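Local coordinates for protein aromatic amino acid beta-eliminating lyase/threonine aldolase (PDB 3LWS) that belongs to the beta-eliminating lyase family of fold-type I pyridoxal-phosphate proteins and carries its cofactor covalently bound, at residues E50-E53 with Q54-D58; A78-I81 with W82-T86. All blocks are in the same frame, centred on the assembly; numbering follows the deposited sequence.

Contact 1 of 2, residues E50-E53 with Q54-D58; sequences EPFE and QKFAD
Phe52 and Phe56, one turn apart on the helix 49-60, lay their rings together on its buried side. The touching atom of Phe56 is chiefly CE2, which lies over one face of the Phe52 ring, 3.5 Å from Phe52 CE2. The overlap is partial: Phe56 CD2 stands 3.6 Å above the Phe52 plane but is displaced toward the rim. With centroids 4.7 Å apart and planes inclined at 37°, the pair is oblique, neither a parallel stack nor a T-shape. Different first torsions bring the rings together. Phe52 carries CG opposite its own backbone N (chi1 -175°), which sends the ring outward and slightly forward; Phe56 has CG opposite its carbonyl carbon (chi1 -76°), which tilts the ring slightly back toward the preceding turn. The same tilt brings Phe56 CD2 to 3.4 Å from Phe52 O, which lies in the plane of the Phe56 ring at its edge. That oxygen also accepts the Phe56 amide, N to O 3.1 Å, in one of four successive i to i+4 bonds. On the outer side, the extended side chain of Gln54 runs back past the preceding turn, its CG 3.2 Å from Glu50 O. The polar ends of Lys55 and Glu53 are bound by other parts of the chain: Lys55 NZ forms salt bridges with Glu252 and Asp248, while the buried Glu53 carboxylate meets Arg227 through OE1 and the amide of Phe67 through OE2. Phe204 meets both rings edge-to-face, and Tyr251 meets Phe56 likewise. Helix 241-254 covers the aromatic pair through Ile244, Ala247 and Asp248, whereas Glu53 and Ala57 touch Val66 and Ala65 of strand 64-68, an outermost strand of the seven-stranded mixed sheet within this chain.

Contact 2 of 2, residues A78-I81 with W82-T86; sequences ALRI and WSDET
An i to i+4 salt bridge on the helix 71-86 joins Arg80 to Asp84. Arg80 NE is the donor, 2.9 Å from Asp84 OD1; the N-H...O angle of 148° makes this a bent bond, and a second, weak one runs from the same NE to Asp84 OD2, at 3.2 Å. The carboxylate thus offers both oxygens to NE at the edge of the guanidinium, but the two planes are 80° apart, and NE approaches OD1 from outside the carboxylate plane. A bend at chi2 (53°) in the Arg80 chain, whose CG lies opposite the backbone N, brings NE alongside Asp84 instead of letting the chain run straight outward. A water molecule lies between the two groups, weakly bonded to Arg80 NH2 and to Asp84 OD2, and so adds a loose second link beside the direct one. The backbone runs beneath this pair with the same spacing, Asp84 N giving its hydrogen to Arg80 O at 2.8 Å. In the fold, this helix lies against the large mixed sheet of the fold-type I PLP-dependent family, with Leu79 and Trp82 touching Cys138 on strand 138-142 and helix 220-232 beside it. Trp82, on a different side of the helix from the ion pair, folds its indole back over the preceding turn: CG opposite the carbonyl carbon sets CD1 3.3 Å from Ala78 O, an approach oblique to the ring. That oxygen is the acceptor for Trp82 N at 3.0 Å in a nearly straight bond. Ser199 OG satisfies Trp82 NE1, and Phe222 stacks on the indole, also touching Ala78 and Ile81. Other polar ends are held from outside as well, Arg80 NH1 by His111, Ser83 OG by Asn88 O, and Glu85 OE2 by a salt bridge to Arg171.

How the contacts relate
Contact 1 closes before contact 2 opens along the chain, and the two lie on separate helices, 49-60 and 71-86, with strand 64-68 between them in sequence. Their centres are 23 Å apart and their nearest atoms about 13 Å, so they do not touch. Helix 220-232 is a common neighbour: its Arg227 pairs with Glu53 of contact 1, while Phe222, Ala226 and Trp229 meet contact 2. Both also touch the strand 199-203 or the residue after it, Phe204, which precede the cofactor-bearing Lys206 in sequence: Phe204 packs on the phenylalanines of contact 1, and Ser199 bonds to the tryptophan of contact 2.

Contact 1 of 2, residues E50-E53 with Q54-D58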
ATOM      1  N   GLU A  50     -15.885  -1.488  -3.665  1.00 21.62           N
ATOM      2  CA  GLU A  50     -17.161  -0.863  -3.248  1.00 21.86           C
ATOM      3  C   GLU A  50     -18.034  -1.757  -2.410  1.00 21.17           C
ATOM      4  O   GLU A  50     -18.480  -1.319  -1.378  1.00 21.83           O
ATOM      5  CB  GLU A  50     -17.966  -0.233  -4.395  1.00 22.44           C
ATOM      6  CG  GLU A  50     -17.261   0.924  -4.982  1.00 25.85           C
ATOM      7  CD  GLU A  50     -18.082   1.761  -5.950  1.00 31.70           C
ATOM      8  OE1 GLU A  50     -19.174   2.208  -5.548  1.00 35.52           O
ATOM      9  OE2 GLU A  50     -17.583   2.026  -7.073  1.00 28.25           O
ATOM     10  N   PRO A  51     -18.255  -3.010  -2.821  1.00 22.47           N
ATOM     11  CA  PRO A  51     -19.017  -3.913  -1.962  1.00 23.74           C
ATOM     12  C   PRO A  51     -18.348  -4.192  -0.590  1.00 23.36           C
ATOM     13  O   PRO A  51     -19.047  -4.290   0.435  1.00 23.29           O
ATOM     14  CB  PRO A  51     -19.087  -5.203  -2.794  1.00 23.82           C
ATOM     15  CG  PRO A  51     -18.966  -4.791  -4.157  1.00 24.77           C
ATOM     16  CD  PRO A  51     -18.074  -3.586  -4.167  1.00 22.36           C
ATOM     17  N   PHE A  52     -17.017  -4.292  -0.561  1.00 22.77           N
ATOM     18  CA  PHE A  52     -16.312  -4.534   0.698  1.00 21.65           C
ATOM     19  C   PHE A  52     -16.498  -3.359   1.643  1.00 21.65           C
ATOM     20  O   PHE A  52     -16.744  -3.548   2.836  1.00 21.33           O
ATOM     21  CB  PHE A  52     -14.821  -4.820   0.466  1.00 23.39           C
ATOM     22  CG  PHE A  52     -14.068  -5.190   1.702  1.00 20.37           C
ATOM     23  CD1 PHE A  52     -13.481  -4.205   2.502  1.00 19.21           C
ATOM     24  CD2 PHE A  52     -13.912  -6.508   2.063  1.00 19.09           C
ATOM     25  CE1 PHE A  52     -12.785  -4.537   3.639  1.00 21.52           C
ATOM     26  CE2 PHE A  52     -13.190  -6.846   3.198  1.00 19.14           C
ATOM     27  CZ  PHE A  52     -12.624  -5.858   3.992  1.00 22.35           C
ATOM     28  N   GLU A  53     -16.377  -2.153   1.093  1.00 21.40           N
ATOM     29  CA  GLU A  53     -16.503  -0.956   1.872  1.00 20.78           C
ATOM     30  C   GLU A  53     -17.934  -0.861   2.430  1.00 22.04           C
ATOM     31  O   GLU A  53     -18.114  -0.599   3.601  1.00 22.31           O
ATOM     32  CB  GLU A  53     -16.086   0.256   1.037  1.00 19.33           C
ATOM     33  CG  GLU A  53     -14.566   0.411   0.854  1.00 22.97           C
ATOM     34  CD  GLU A  53     -14.134   1.682   0.071  1.00 23.16           C
ATOM     35  OE1 GLU A  53     -14.983   2.380  -0.550  1.00 20.83           O
ATOM     36  OE2 GLU A  53     -12.928   1.986   0.106  1.00 21.61           O
ATOM     37  N   GLN A  54     -18.953  -1.121   1.612  1.00 22.99           N
ATOM     38  CA  GLN A  54     -20.373  -1.072   2.099  1.00 23.89           C
ATOM     39  C   GLN A  54     -20.631  -2.107   3.197  1.00 23.18           C
ATOM     40  O   GLN A  54     -21.251  -1.809   4.226  1.00 24.70           O
ATOM     41  CB  GLN A  54     -21.331  -1.321   0.929  1.00 24.85           C
ATOM     42  CG  GLN A  54     -21.235  -0.250  -0.161  1.00 32.54           C
ATOM     43  CD  GLN A  54     -21.968  -0.637  -1.463  1.00 43.31           C
ATOM     44  OE1 GLN A  54     -22.435  -1.779  -1.628  1.00 47.47           O
ATOM     45  NE2 GLN A  54     -22.070   0.330  -2.391  1.00 36.24           N
ATOM     46  N   LYS A  55     -20.141  -3.324   2.966  1.00 22.47           N
ATOM     47  CA  LYS A  55     -20.191  -4.405   3.931  1.00 22.31           C
ATOM     48  C   LYS A  55     -19.726  -3.971   5.310  1.00 22.32           C
ATOM     49  O   LYS A  55     -20.444  -4.134   6.309  1.00 21.42           O
ATOM     50  CB  LYS A  55     -19.341  -5.593   3.433  1.00 20.77           C
ATOM     51  CG  LYS A  55     -19.266  -6.764   4.396  1.00 23.35           C
ATOM     52  CD  LYS A  55     -18.627  -7.961   3.752  1.00 23.78           C
ATOM     53  CE  LYS A  55     -18.660  -9.152   4.699  1.00 23.16           C
ATOM     54  NZ  LYS A  55     -18.090 -10.395   4.122  1.00 19.48           N
ATOM     55  N   PHE A  56     -18.526  -3.400   5.359  1.00 22.88           N
ATOM     56  CA  PHE A  56     -17.967  -2.972   6.602  1.00 21.55           C
ATOM     57  C   PHE A  56     -18.468  -1.613   7.068  1.00 22.15           C
ATOM     58  O   PHE A  56     -18.447  -1.367   8.254  1.00 23.42           O
ATOM     59  CB  PHE A  56     -16.447  -3.105   6.585  1.00 21.91           C
ATOM     60  CG  PHE A  56     -16.025  -4.517   6.735  1.00 21.65           C
ATOM     61  CD1 PHE A  56     -15.967  -5.088   7.971  1.00 23.78           C
ATOM     62  CD2 PHE A  56     -15.858  -5.320   5.621  1.00 20.83           C
ATOM     63  CE1 PHE A  56     -15.649  -6.421   8.111  1.00 20.79           C
ATOM     64  CE2 PHE A  56     -15.560  -6.650   5.744  1.00 22.36           C
ATOM     65  CZ  PHE A  56     -15.458  -7.204   6.984  1.00 21.05           C
ATOM     66  N   ALA A  57     -18.984  -0.752   6.203  1.00 22.01           N
ATOM     67  CA  ALA A  57     -19.779   0.368   6.747  1.00 23.85           C
ATOM     68  C   ALA A  57     -20.946  -0.214   7.582  1.00 23.83           C
ATOM     69  O   ALA A  57     -21.201   0.212   8.683  1.00 25.20           O
ATOM     70  CB  ALA A  57     -20.277   1.281   5.663  1.00 21.72           C
ATOM     71  N   ASP A  58     -21.598  -1.246   7.059  1.00 27.34           N
ATOM     72  CA  ASP A  58     -22.709  -1.906   7.745  1.00 26.06           C
ATOM     73  C   ASP A  58     -22.284  -2.592   9.013  1.00 26.24           C
ATOM     74  O   ASP A  58     -22.964  -2.476  10.018  1.00 26.32           O
ATOM     75  CB  ASP A  58     -23.346  -2.971   6.847  1.00 27.21           C
ATOM     76  CG  ASP A  58     -24.209  -2.394   5.759  1.00 33.56           C
ATOM     77  OD1 ASP A  58     -24.526  -1.174   5.781  1.00 37.39           O
ATOM     78  OD2 ASP A  58     -24.599  -3.192   4.875  1.00 41.37           O
TER

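Contact 2 of 2, residues A78-I81 with W82-T86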
ATOM      1  N   ALA A  78      -7.416  10.087   9.637  1.00 18.00           N
ATOM      2  CA  ALA A  78      -8.605  10.337  10.485  1.00 18.63           C
ATOM      3  C   ALA A  78      -8.374  11.569  11.359  1.00 18.99           C
ATOM      4  O   ALA A  78      -9.201  12.501  11.375  1.00 19.96           O
ATOM      5  CB  ALA A  78      -8.925   9.136  11.370  1.00 16.95           C
ATOM      6  N   LEU A  79      -7.245  11.555  12.066  1.00 18.89           N
ATOM      7  CA  LEU A  79      -6.900  12.630  13.018  1.00 18.78           C
ATOM      8  C   LEU A  79      -6.788  13.990  12.315  1.00 18.79           C
ATOM      9  O   LEU A  79      -7.330  15.006  12.798  1.00 18.05           O
ATOM     10  CB  LEU A  79      -5.617  12.306  13.796  1.00 18.78           C
ATOM     11  CG  LEU A  79      -5.666  11.165  14.831  1.00 25.22           C
ATOM     12  CD1 LEU A  79      -4.430  11.126  15.666  1.00 22.81           C
ATOM     13  CD2 LEU A  79      -6.810  11.307  15.729  1.00 21.29           C
ATOM     14  N   ARG A  80      -6.130  13.993  11.150  1.00 19.01           N
ATOM     15  CA  ARG A  80      -6.020  15.199  10.327  1.00 17.24           C
ATOM     16  C   ARG A  80      -7.385  15.735   9.896  1.00 18.62           C
ATOM     17  O   ARG A  80      -7.616  16.951   9.951  1.00 20.19           O
ATOM     18  CB  ARG A  80      -5.132  14.945   9.113  1.00 17.79           C
ATOM     19  CG  ARG A  80      -4.976  16.137   8.118  1.00 18.03           C
ATOM     20  CD  ARG A  80      -4.536  17.424   8.806  1.00 20.31           C
ATOM     21  NE  ARG A  80      -4.581  18.547   7.885  1.00 22.25           N
ATOM     22  CZ  ARG A  80      -3.567  18.928   7.114  1.00 19.21           C
ATOM     23  NH1 ARG A  80      -2.416  18.274   7.116  1.00 20.23           N
ATOM     24  NH2 ARG A  80      -3.721  19.962   6.299  1.00 21.07           N
ATOM     25  N   ILE A  81      -8.284  14.852   9.476  1.00 17.35           N
ATOM     26  CA  ILE A  81      -9.617  15.298   9.063  1.00 19.39           C
ATOM     27  C   ILE A  81     -10.310  15.969  10.238  1.00 19.23           C
ATOM     28  O   ILE A  81     -10.743  17.096  10.117  1.00 18.18           O
ATOM     29  CB  ILE A  81     -10.459  14.188   8.477  1.00 18.68           C
ATOM     30  CG1 ILE A  81      -9.798  13.699   7.183  1.00 18.28           C
ATOM     31  CG2 ILE A  81     -11.917  14.683   8.155  1.00 18.29           C
ATOM     32  CD1 ILE A  81     -10.144  12.255   6.813  1.00 17.24           C
ATOM     33  N   TRP A  82     -10.355  15.311  11.382  1.00 18.09           N
ATOM     34  CA  TRP A  82     -10.956  15.910  12.566  1.00 18.66           C
ATOM     35  C   TRP A  82     -10.236  17.180  13.028  1.00 18.98           C
ATOM     36  O   TRP A  82     -10.889  18.127  13.398  1.00 20.26           O
ATOM     37  CB  TRP A  82     -11.075  14.937  13.739  1.00 18.20           C
ATOM     38  CG  TRP A  82     -11.920  13.694  13.472  1.00 20.75           C
ATOM     39  CD1 TRP A  82     -11.546  12.402  13.732  1.00 19.68           C
ATOM     40  CD2 TRP A  82     -13.258  13.618  12.918  1.00 16.43           C
ATOM     41  NE1 TRP A  82     -12.552  11.540  13.385  1.00 17.72           N
ATOM     42  CE2 TRP A  82     -13.622  12.256  12.906  1.00 17.08           C
ATOM     43  CE3 TRP A  82     -14.198  14.568  12.472  1.00 19.74           C
ATOM     44  CZ2 TRP A  82     -14.857  11.813  12.402  1.00 19.74           C
ATOM     45  CZ3 TRP A  82     -15.422  14.126  11.996  1.00 19.48           C
ATOM     46  CH2 TRP A  82     -15.735  12.759  11.955  1.00 22.20           C
ATOM     47  N   SER A  83      -8.915  17.209  12.978  1.00 19.52           N
ATOM     48  CA  SER A  83      -8.178  18.410  13.311  1.00 19.56           C
ATOM     49  C   SER A  83      -8.642  19.563  12.399  1.00 21.07           C
ATOM     50  O   SER A  83      -8.957  20.645  12.888  1.00 20.05           O
ATOM     51  CB  SER A  83      -6.678  18.191  13.146  1.00 18.69           C
ATOM     52  OG  SER A  83      -5.958  19.392  13.276  1.00 19.42           O
ATOM     53  N   ASP A  84      -8.712  19.298  11.093  1.00 22.05           N
ATOM     54  CA  ASP A  84      -9.204  20.299  10.114  1.00 21.91           C
ATOM     55  C   ASP A  84     -10.655  20.723  10.397  1.00 22.69           C
ATOM     56  O   ASP A  84     -10.977  21.889  10.343  1.00 23.52           O
ATOM     57  CB  ASP A  84      -9.110  19.771   8.674  1.00 22.41           C
ATOM     58  CG  ASP A  84      -7.703  19.816   8.089  1.00 21.76           C
ATOM     59  OD1 ASP A  84      -6.731  20.326   8.697  1.00 23.91           O
ATOM     60  OD2 ASP A  84      -7.554  19.322   6.959  1.00 27.55           O
ATOM     61  N   GLU A  85     -11.528  19.775  10.700  1.00 21.70           N
ATOM     62  CA  GLU A  85     -12.917  20.103  10.952  1.00 23.27           C
ATOM     63  C   GLU A  85     -13.099  20.991  12.195  1.00 24.59           C
ATOM     64  O   GLU A  85     -13.999  21.827  12.235  1.00 23.38           O
ATOM     65  CB  GLU A  85     -13.725  18.831  11.100  1.00 23.75           C
ATOM     66  CG  GLU A  85     -15.164  19.045  11.443  1.00 28.67           C
ATOM     67  CD  GLU A  85     -15.972  17.817  11.202  1.00 33.75           C
ATOM     68  OE1 GLU A  85     -15.986  17.340  10.049  1.00 44.08           O
ATOM     69  OE2 GLU A  85     -16.572  17.325  12.162  1.00 37.02           O
ATOM     70  N   THR A  86     -12.255  20.799  13.208  1.00 23.15           N
ATOM     71  CA  THR A  86     -12.391  21.523  14.478  1.00 22.14           C
ATOM     72  C   THR A  86     -11.471  22.716  14.620  1.00 23.03           C
ATOM     73  O   THR A  86     -11.461  23.326  15.685  1.00 22.60           O
ATOM     74  CB  THR A  86     -12.028  20.608  15.672  1.00 22.04           C
ATOM     75  OG1 THR A  86     -10.690  20.124  15.482  1.00 20.29           O
ATOM     76  CG2 THR A  86     -13.030  19.439  15.798  1.00 23.69           C
TER
HETATM   77  O   HOH W   1      -5.855  21.166   4.568  1.00 37.07           O